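Local coordinates for protein diol-dehydratase (Roseburia inulinivorans, PDB 5I2A) that dehydrates 1,2-propanediol without vitamin B12, as a lyase of the glycyl radical enzyme family, at residues Trp450-Phe455 with Gly552-Gly557. Residues are numbered along the deposited sequence; the frame is centred on the assembly and turned at random.
Sequences WHDAAF and GPQGFG. With EDO (1,2-ethanediol), chain C.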
loop_
_atom_site.group_PDB
_atom_site.type_symbol
_atom_site.label_atom_id
_atom_site.label_comp_id
_atom_site.label_asym_id
_atom_site.label_seq_id
_atom_site.Cartn_x
_atom_site.Cartn_y
_atom_site.Cartn_z
ATOM N N TRP A 450 5.781 17.871 -7.691
ATOM C CA TRP A 450 6.178 18.155 -6.303
ATOM C C TRP A 450 7.015 19.429 -6.266
ATOM O O TRP A 450 8.084 19.471 -5.663
ATOM C CB TRP A 450 6.939 16.953 -5.703
ATOM C CG TRP A 450 6.018 15.976 -4.996
ATOM C CD1 TRP A 450 4.879 15.420 -5.496
ATOM C CD2 TRP A 450 6.165 15.455 -3.666
ATOM N NE1 TRP A 450 4.304 14.603 -4.569
ATOM C CE2 TRP A 450 5.070 14.606 -3.432
ATOM C CE3 TRP A 450 7.118 15.627 -2.656
ATOM C CZ2 TRP A 450 4.895 13.919 -2.225
ATOM C CZ3 TRP A 450 6.945 14.948 -1.448
ATOM C CH2 TRP A 450 5.835 14.118 -1.240
ATOM N N HIS A 451 6.521 20.469 -6.940
ATOM C CA HIS A 451 7.365 21.607 -7.281
ATOM C C HIS A 451 7.774 22.501 -6.102
ATOM O O HIS A 451 8.613 23.378 -6.268
ATOM C CB HIS A 451 6.684 22.454 -8.362
ATOM C CG HIS A 451 6.577 21.757 -9.686
ATOM N ND1 HIS A 451 7.654 21.583 -10.516
ATOM C CD2 HIS A 451 5.523 21.165 -10.297
ATOM C CE1 HIS A 451 7.267 20.939 -11.606
ATOM N NE2 HIS A 451 5.977 20.681 -11.498
ATOM N N ASP A 452 7.205 22.289 -4.918
ATOM C CA ASP A 452 7.731 22.978 -3.740
ATOM C C ASP A 452 7.817 22.031 -2.537
ATOM O O ASP A 452 7.110 22.194 -1.545
ATOM C CB ASP A 452 6.886 24.198 -3.400
ATOM C CG ASP A 452 7.591 25.138 -2.417
ATOM O OD1 ASP A 452 8.777 24.909 -2.090
ATOM O OD2 ASP A 452 6.957 26.111 -1.981
ATOM N N ALA A 453 8.715 21.056 -2.645
ATOM C CA ALA A 453 8.762 19.925 -1.721
ATOM C C ALA A 453 9.428 20.245 -0.387
ATOM O O ALA A 453 9.160 19.571 0.604
ATOM C CB ALA A 453 9.476 18.736 -2.384
ATOM N N ALA A 454 10.299 21.252 -0.374
ATOM C CA ALA A 454 11.026 21.639 0.840
ATOM C C ALA A 454 11.778 22.939 0.647
ATOM O O ALA A 454 12.041 23.378 -0.480
ATOM C CB ALA A 454 12.028 20.525 1.291
ATOM N N PHE A 455 12.117 23.542 1.778
ATOM C CA PHE A 455 12.979 24.705 1.828
ATOM C C PHE A 455 14.305 24.278 2.466
ATOM O O PHE A 455 14.314 23.772 3.594
ATOM C CB PHE A 455 12.333 25.821 2.652
ATOM C CG PHE A 455 11.034 26.357 2.087
ATOM C CD1 PHE A 455 10.815 26.420 0.724
ATOM C CD2 PHE A 455 10.045 26.834 2.942
ATOM C CE1 PHE A 455 9.629 26.942 0.209
ATOM C CE2 PHE A 455 8.847 27.351 2.439
ATOM C CZ PHE A 455 8.641 27.404 1.072
ATOM N N GLY A 552 10.869 18.665 -6.240
ATOM C CA GLY A 552 11.543 19.945 -6.413
ATOM C C GLY A 552 11.705 20.715 -5.108
ATOM O O GLY A 552 10.780 21.404 -4.673
ATOM N N PRO A 553 12.871 20.575 -4.460
ATOM C CA PRO A 553 13.186 21.306 -3.227
ATOM C C PRO A 553 14.081 22.527 -3.482
ATOM O O PRO A 553 14.940 22.492 -4.370
ATOM C CB PRO A 553 13.916 20.246 -2.386
ATOM C CG PRO A 553 14.693 19.463 -3.426
ATOM C CD PRO A 553 13.880 19.537 -4.742
ATOM N N GLN A 554 13.885 23.582 -2.691
ATOM C CA GLN A 554 14.482 24.892 -2.954
ATOM C C GLN A 554 15.701 25.242 -2.090
ATOM O O GLN A 554 15.665 25.097 -0.864
ATOM C CB GLN A 554 13.429 25.978 -2.763
ATOM C CG GLN A 554 12.503 26.164 -3.944
ATOM C CD GLN A 554 12.051 24.843 -4.549
ATOM O OE1 GLN A 554 12.651 24.359 -5.503
ATOM N NE2 GLN A 554 10.995 24.260 -3.999
ATOM N N GLY A 555 16.757 25.724 -2.738
ATOM C CA GLY A 555 17.955 26.181 -2.058
ATOM C C GLY A 555 17.930 27.674 -1.739
ATOM O O GLY A 555 17.670 28.509 -2.609
ATOM N N PHE A 556 18.195 28.003 -0.479
ATOM C CA PHE A 556 18.160 29.380 -0.005
ATOM C C PHE A 556 19.546 29.926 0.274
ATOM O O PHE A 556 20.356 29.255 0.897
ATOM C CB PHE A 556 17.345 29.484 1.287
ATOM C CG PHE A 556 15.848 29.391 1.101
ATOM C CD1 PHE A 556 15.253 28.221 0.670
ATOM C CD2 PHE A 556 15.031 30.477 1.421
ATOM C CE1 PHE A 556 13.874 28.133 0.531
ATOM C CE2 PHE A 556 13.649 30.397 1.297
ATOM C CZ PHE A 556 13.073 29.225 0.844
ATOM N N GLY A 557 19.805 31.155 -0.143
ATOM C CA GLY A 557 20.953 31.885 0.348
ATOM C C GLY A 557 22.195 31.903 -0.519
ATOM O O GLY A 557 23.296 32.137 -0.009
HETATM C C1 EDO C . 5.458 27.592 -4.932
HETATM O O1 EDO C . 4.825 26.724 -5.869
HETATM C C2 EDO C . 4.563 27.662 -3.690
HETATM O O2 EDO C . 4.535 26.411 -2.974
#
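Gln-554 NE2 donates hydrogen bonds to Asp-452 OD1 at 3.0 Å and, within its own segment, to Gly-552 O at 2.9 Å. The aspartate oxygen lies close to the amide plane, yet the amide nitrogen comes from above the carboxylate plane. A bend in the glutamine chain (chi2 42°) turns its amide back toward Gly-552. Gly-552 O also accepts from Ala-453 N, 2.9 Å away, and the two donors come from opposite faces of its carbonyl plane. Gly-552 N donates a hydrogen bond to Trp-450 O. Gln-554 N donates to Ala-454 O in a nearly straight bond of 2.9 Å, part of the parallel pairing of strands 454-457 and 548-556, which Phe-456 continues. Gln-554 OE1 is served by Asn-751 ND2, and His-451 O by Asn-751 and Tyr-694. Beyond the amides, Phe-556 turns its ring edge toward the face of Phe-455, offset, with centroids 5.2 Å apart and planes at 70°. The other carboxylate oxygen, Asp-452 OD2, accepts from O2 of 1,2-ethanediol at 2.6 Å. The ethanediol probably came in with the crystallisation solution, and Glu-440, His-166, His-283 and Ser-284 also bond to it. A leucine in place of Gln-554 would probably leave Asp-452 OD1 without this donor and its carboxylate freer to turn. The chemistry implies a polar network on a buried parallel strand pair of the pyruvate formate lyase-like region, where Gln-554 probably helps to position the carboxylate that meets the ethanediol.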